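Long-range contact in sterol regulatory element-binding protein cleavage-activating protein (Schizosaccharomyces pombe, PDB 4YHC), which escorts the membrane-bound transcription factor precursor Sre1 for processing when sterol or oxygen runs low, its WD40 domain being the part described here: residues Leu97-His111 / Phe152-Ala164. The protein carries 9 engineered substitutions. Numbering follows the deposited sequence.
Sequences LFILNVESPSLMLQH and FSLTIEIEGADIA. Engineered in segment 97-111: Ser106 (natural residue Cys).
A methyl group laid on an imidazole marks one end of this contact: Ile163 CG2 sits over one face of the His111 ring, 3.5 Å from its centroid and 25° off the ring normal. The approach is not centred, for Ile163 CG2 leans toward the rim, 3.2 Å from His111 ND1. Ile163 divides its work between two branches. With CG1 anti to the backbone N (chi1 -159°), CG2 goes to the imidazole while CD1 reaches inward, tip to tip with Leu97 CD1 at 4.0 Å. Leu109 crosses Ile163 at about a right angle, its CD1 lying 3.9 Å from both Ile163 CB and Ala161 CB. An alanine in place of His111 would probably leave Ile163 CG2 without its aromatic seat and lay bare that flank of the isoleucine. The arrangement illustrates how neighbouring blades of a beta-propeller pack: the two outer strands of the predicted second WD repeat lie face to face with those of the third, joined by apolar side chains, while backbone bonding stays within each blade. Deeper in, Ile99 CD1 meets Leu154 CD2 at 4.3 Å, and Leu140 of strand 136-144 also packs on Ile99. A classic beta bulge sets Met108 and Leu109 together opposite Ile99, so two consecutive residues serve the interface. Met108, bent at chi2 and chi3, brings CE to 4.1 Å from Ile156 CG2 and to 3.6 Å from Glu157 O, in the hairpin that joins strands 148-156 and 161-170.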
loop_
_atom_site.group_PDB
_atom_site.type_symbol
_atom_site.label_atom_id
_atom_site.label_comp_id
_atom_site.label_asym_id
_atom_site.label_seq_id
_atom_site.Cartn_x
_atom_site.Cartn_y
_atom_site.Cartn_z
ATOM N N LEU A 97 -16.136 16.223 6.041
ATOM C CA LEU A 97 -14.747 16.039 5.719
ATOM C C LEU A 97 -13.918 17.194 6.248
ATOM O O LEU A 97 -14.353 18.384 6.277
ATOM C CB LEU A 97 -14.555 15.798 4.224
ATOM C CG LEU A 97 -14.582 16.964 3.261
ATOM C CD1 LEU A 97 -13.240 17.613 3.006
ATOM C CD2 LEU A 97 -15.150 16.460 1.934
ATOM N N PHE A 98 -12.732 16.829 6.701
ATOM C CA PHE A 98 -11.815 17.745 7.300
ATOM C C PHE A 98 -10.481 17.606 6.621
ATOM O O PHE A 98 -9.952 16.511 6.519
ATOM C CB PHE A 98 -11.650 17.365 8.769
ATOM C CG PHE A 98 -12.930 17.226 9.577
ATOM C CD1 PHE A 98 -13.583 16.029 9.683
ATOM C CD2 PHE A 98 -13.384 18.275 10.382
ATOM C CE1 PHE A 98 -14.691 15.853 10.486
ATOM C CE2 PHE A 98 -14.491 18.111 11.218
ATOM C CZ PHE A 98 -15.167 16.898 11.250
ATOM N N ILE A 99 -9.872 18.701 6.210
ATOM C CA ILE A 99 -8.586 18.696 5.524
ATOM C C ILE A 99 -7.593 19.408 6.413
ATOM O O ILE A 99 -7.752 20.643 6.663
ATOM C CB ILE A 99 -8.602 19.466 4.191
ATOM C CG1 ILE A 99 -9.666 18.918 3.233
ATOM C CG2 ILE A 99 -7.205 19.500 3.569
ATOM C CD1 ILE A 99 -9.562 17.460 2.904
ATOM N N LEU A 100 -6.605 18.649 6.893
ATOM C CA LEU A 100 -5.551 19.176 7.740
ATOM C C LEU A 100 -4.207 19.258 7.089
ATOM O O LEU A 100 -3.741 18.337 6.389
ATOM C CB LEU A 100 -5.398 18.363 8.997
ATOM C CG LEU A 100 -6.599 18.357 9.944
ATOM C CD1 LEU A 100 -6.929 16.903 10.188
ATOM C CD2 LEU A 100 -6.370 19.091 11.281
ATOM N N ASN A 101 -3.539 20.328 7.412
ATOM C CA ASN A 101 -2.186 20.534 7.004
ATOM C C ASN A 101 -1.367 19.842 8.064
ATOM O O ASN A 101 -1.504 20.153 9.264
ATOM C CB ASN A 101 -1.919 22.029 6.950
ATOM C CG ASN A 101 -0.561 22.358 6.390
ATOM O OD1 ASN A 101 0.424 21.663 6.616
ATOM N ND2 ASN A 101 -0.515 23.408 5.618
ATOM N N VAL A 102 -0.525 18.868 7.683
ATOM C CA VAL A 102 0.240 18.178 8.744
ATOM C C VAL A 102 1.658 18.741 8.867
ATOM O O VAL A 102 2.251 18.580 9.916
ATOM C CB VAL A 102 0.264 16.641 8.643
ATOM C CG1 VAL A 102 -1.102 16.057 9.003
ATOM C CG2 VAL A 102 0.673 16.178 7.273
ATOM N N GLU A 103 2.132 19.445 7.836
ATOM C CA GLU A 103 3.468 20.028 7.805
ATOM C C GLU A 103 3.491 21.246 8.697
ATOM O O GLU A 103 4.335 21.360 9.554
ATOM C CB GLU A 103 3.877 20.358 6.342
ATOM C CG GLU A 103 5.319 19.985 5.961
ATOM C CD GLU A 103 5.676 18.536 6.347
ATOM O OE1 GLU A 103 5.167 17.564 5.718
ATOM O OE2 GLU A 103 6.437 18.347 7.319
ATOM N N SER A 104 2.518 22.133 8.559
ATOM C CA SER A 104 2.305 23.200 9.564
ATOM C C SER A 104 0.917 23.056 10.181
ATOM O O SER A 104 -0.068 23.591 9.623
ATOM C CB SER A 104 2.442 24.598 8.922
ATOM O OG SER A 104 3.615 24.690 8.121
ATOM N N PRO A 105 0.814 22.339 11.315
ATOM C CA PRO A 105 -0.500 21.805 11.656
ATOM C C PRO A 105 -1.621 22.847 11.744
ATOM O O PRO A 105 -1.529 23.808 12.507
ATOM C CB PRO A 105 -0.292 21.112 12.995
ATOM C CG PRO A 105 1.060 21.428 13.438
ATOM C CD PRO A 105 1.845 21.891 12.247
ATOM N N SER A 106 -2.665 22.636 10.966
ATOM C CA SER A 106 -3.904 23.396 11.083
ATOM C C SER A 106 -5.014 22.773 10.244
ATOM O O SER A 106 -4.743 21.999 9.303
ATOM C CB SER A 106 -3.687 24.787 10.586
ATOM O OG SER A 106 -3.255 24.739 9.274
ATOM N N LEU A 107 -6.242 23.167 10.570
ATOM C CA LEU A 107 -7.424 22.773 9.862
ATOM C C LEU A 107 -7.566 23.738 8.743
ATOM O O LEU A 107 -7.681 24.928 8.971
ATOM C CB LEU A 107 -8.639 22.880 10.755
ATOM C CG LEU A 107 -9.836 21.919 10.622
ATOM C CD1 LEU A 107 -11.105 22.680 10.851
ATOM C CD2 LEU A 107 -9.940 21.081 9.380
ATOM N N MET A 108 -7.545 23.247 7.528
ATOM C CA MET A 108 -7.575 24.102 6.365
ATOM C C MET A 108 -9.019 24.242 5.926
ATOM O O MET A 108 -9.426 25.255 5.366
ATOM C CB MET A 108 -6.816 23.499 5.175
ATOM C CG MET A 108 -5.420 23.001 5.432
ATOM S SD MET A 108 -4.366 24.396 5.827
ATOM C CE MET A 108 -4.110 25.064 4.194
ATOM N N LEU A 109 -9.800 23.198 6.121
ATOM C CA LEU A 109 -11.127 23.191 5.525
ATOM C C LEU A 109 -11.975 22.144 6.193
ATOM O O LEU A 109 -11.475 21.085 6.655
ATOM C CB LEU A 109 -11.016 22.974 4.007
ATOM C CG LEU A 109 -12.272 22.791 3.175
ATOM C CD1 LEU A 109 -12.020 23.237 1.761
ATOM C CD2 LEU A 109 -12.733 21.346 3.139
ATOM N N GLN A 110 -13.252 22.474 6.285
ATOM C CA GLN A 110 -14.277 21.568 6.754
ATOM C C GLN A 110 -15.458 21.688 5.818
ATOM O O GLN A 110 -15.836 22.792 5.484
ATOM C CB GLN A 110 -14.649 21.929 8.161
ATOM C CG GLN A 110 -15.769 21.115 8.754
ATOM C CD GLN A 110 -16.060 21.542 10.173
ATOM O OE1 GLN A 110 -15.191 22.056 10.829
ATOM N NE2 GLN A 110 -17.266 21.293 10.656
ATOM N N HIS A 111 -16.071 20.563 5.437
ATOM C CA HIS A 111 -17.084 20.538 4.383
ATOM C C HIS A 111 -18.045 19.408 4.608
ATOM O O HIS A 111 -17.602 18.265 4.810
ATOM C CB HIS A 111 -16.449 20.351 3.006
ATOM C CG HIS A 111 -17.406 20.549 1.878
ATOM N ND1 HIS A 111 -17.685 21.796 1.358
ATOM C CD2 HIS A 111 -18.141 19.662 1.158
ATOM C CE1 HIS A 111 -18.553 21.669 0.364
ATOM N NE2 HIS A 111 -18.854 20.383 0.234
ATOM N N PHE A 152 -14.287 15.570 -6.034
ATOM C CA PHE A 152 -14.251 16.905 -5.519
ATOM C C PHE A 152 -13.018 17.573 -6.029
ATOM O O PHE A 152 -11.962 16.975 -6.120
ATOM C CB PHE A 152 -14.197 16.912 -4.033
ATOM C CG PHE A 152 -15.447 16.415 -3.360
ATOM C CD1 PHE A 152 -15.595 15.100 -3.030
ATOM C CD2 PHE A 152 -16.435 17.309 -2.949
ATOM C CE1 PHE A 152 -16.724 14.638 -2.377
ATOM C CE2 PHE A 152 -17.543 16.866 -2.266
ATOM C CZ PHE A 152 -17.698 15.532 -1.975
ATOM N N SER A 153 -13.158 18.828 -6.417
ATOM C CA SER A 153 -11.981 19.627 -6.758
ATOM C C SER A 153 -11.615 20.394 -5.511
ATOM O O SER A 153 -12.464 21.055 -4.886
ATOM C CB SER A 153 -12.260 20.611 -7.905
ATOM O OG SER A 153 -11.103 21.386 -8.116
ATOM N N LEU A 154 -10.352 20.246 -5.135
ATOM C CA LEU A 154 -9.834 20.810 -3.909
ATOM C C LEU A 154 -8.691 21.707 -4.281
ATOM O O LEU A 154 -7.721 21.244 -4.877
ATOM C CB LEU A 154 -9.366 19.672 -2.985
ATOM C CG LEU A 154 -8.665 20.034 -1.698
ATOM C CD1 LEU A 154 -9.525 20.922 -0.788
ATOM C CD2 LEU A 154 -8.271 18.743 -0.994
ATOM N N THR A 155 -8.788 22.979 -3.926
ATOM C CA THR A 155 -7.657 23.885 -4.095
ATOM C C THR A 155 -7.114 24.295 -2.755
ATOM O O THR A 155 -7.856 24.686 -1.859
ATOM C CB THR A 155 -8.002 25.163 -4.896
ATOM O OG1 THR A 155 -8.450 24.794 -6.192
ATOM C CG2 THR A 155 -6.756 25.996 -5.102
ATOM N N ILE A 156 -5.800 24.250 -2.623
ATOM C CA ILE A 156 -5.159 24.572 -1.388
ATOM C C ILE A 156 -4.191 25.708 -1.598
ATOM O O ILE A 156 -3.416 25.712 -2.557
ATOM C CB ILE A 156 -4.428 23.347 -0.824
ATOM C CG1 ILE A 156 -5.466 22.308 -0.410
ATOM C CG2 ILE A 156 -3.526 23.738 0.339
ATOM C CD1 ILE A 156 -4.854 21.089 0.269
ATOM N N GLU A 157 -4.261 26.677 -0.683
ATOM C CA GLU A 157 -3.349 27.804 -0.676
ATOM C C GLU A 157 -2.689 27.954 0.684
ATOM O O GLU A 157 -2.884 27.157 1.579
ATOM C CB GLU A 157 -4.107 29.067 -1.050
ATOM C CG GLU A 157 -4.624 29.029 -2.465
ATOM C CD GLU A 157 -5.097 30.378 -2.946
ATOM O OE1 GLU A 157 -6.254 30.455 -3.414
ATOM O OE2 GLU A 157 -4.321 31.361 -2.862
ATOM N N ILE A 158 -1.866 28.975 0.828
ATOM C CA ILE A 158 -1.232 29.257 2.108
ATOM C C ILE A 158 -2.330 29.564 3.143
ATOM O O ILE A 158 -2.406 28.957 4.213
ATOM C CB ILE A 158 -0.257 30.458 2.002
ATOM C CG1 ILE A 158 0.756 30.261 0.844
ATOM C CG2 ILE A 158 0.453 30.660 3.339
ATOM C CD1 ILE A 158 0.425 30.986 -0.446
ATOM N N GLU A 159 -3.200 30.496 2.772
ATOM C CA GLU A 159 -4.291 30.962 3.628
ATOM C C GLU A 159 -5.189 29.792 4.018
ATOM O O GLU A 159 -5.203 29.381 5.175
ATOM C CB GLU A 159 -5.098 32.064 2.918
ATOM C CG GLU A 159 -4.243 33.035 2.109
ATOM C CD GLU A 159 -4.020 32.553 0.689
ATOM O OE1 GLU A 159 -2.863 32.230 0.326
ATOM O OE2 GLU A 159 -5.020 32.478 -0.052
ATOM N N GLY A 160 -5.894 29.225 3.042
ATOM C CA GLY A 160 -6.797 28.110 3.291
ATOM C C GLY A 160 -7.064 27.285 2.048
ATOM O O GLY A 160 -6.174 27.062 1.229
ATOM N N ALA A 161 -8.303 26.834 1.910
ATOM C CA ALA A 161 -8.685 25.967 0.812
ATOM C C ALA A 161 -10.154 26.140 0.439
ATOM O O ALA A 161 -10.922 26.695 1.204
ATOM C CB ALA A 161 -8.386 24.529 1.185
ATOM N N ASP A 162 -10.505 25.653 -0.746
ATOM C CA ASP A 162 -11.868 25.607 -1.263
ATOM C C ASP A 162 -12.077 24.225 -1.825
ATOM O O ASP A 162 -11.093 23.573 -2.284
ATOM C CB ASP A 162 -12.073 26.610 -2.393
ATOM C CG ASP A 162 -12.152 28.035 -1.896
ATOM O OD1 ASP A 162 -13.061 28.318 -1.091
ATOM O OD2 ASP A 162 -11.308 28.875 -2.299
ATOM N N ILE A 163 -13.332 23.791 -1.813
ATOM C CA ILE A 163 -13.698 22.535 -2.371
ATOM C C ILE A 163 -15.019 22.612 -3.171
ATOM O O ILE A 163 -15.823 23.425 -2.900
ATOM C CB ILE A 163 -13.730 21.476 -1.247
ATOM C CG1 ILE A 163 -13.609 20.094 -1.841
ATOM C CG2 ILE A 163 -14.997 21.557 -0.369
ATOM C CD1 ILE A 163 -13.481 19.035 -0.747
ATOM N N ALA A 164 -15.192 21.787 -4.192
ATOM C CA ALA A 164 -16.456 21.697 -4.947
ATOM C C ALA A 164 -16.629 20.296 -5.485
ATOM O O ALA A 164 -15.679 19.760 -6.032
ATOM C CB ALA A 164 -16.430 22.662 -6.130
#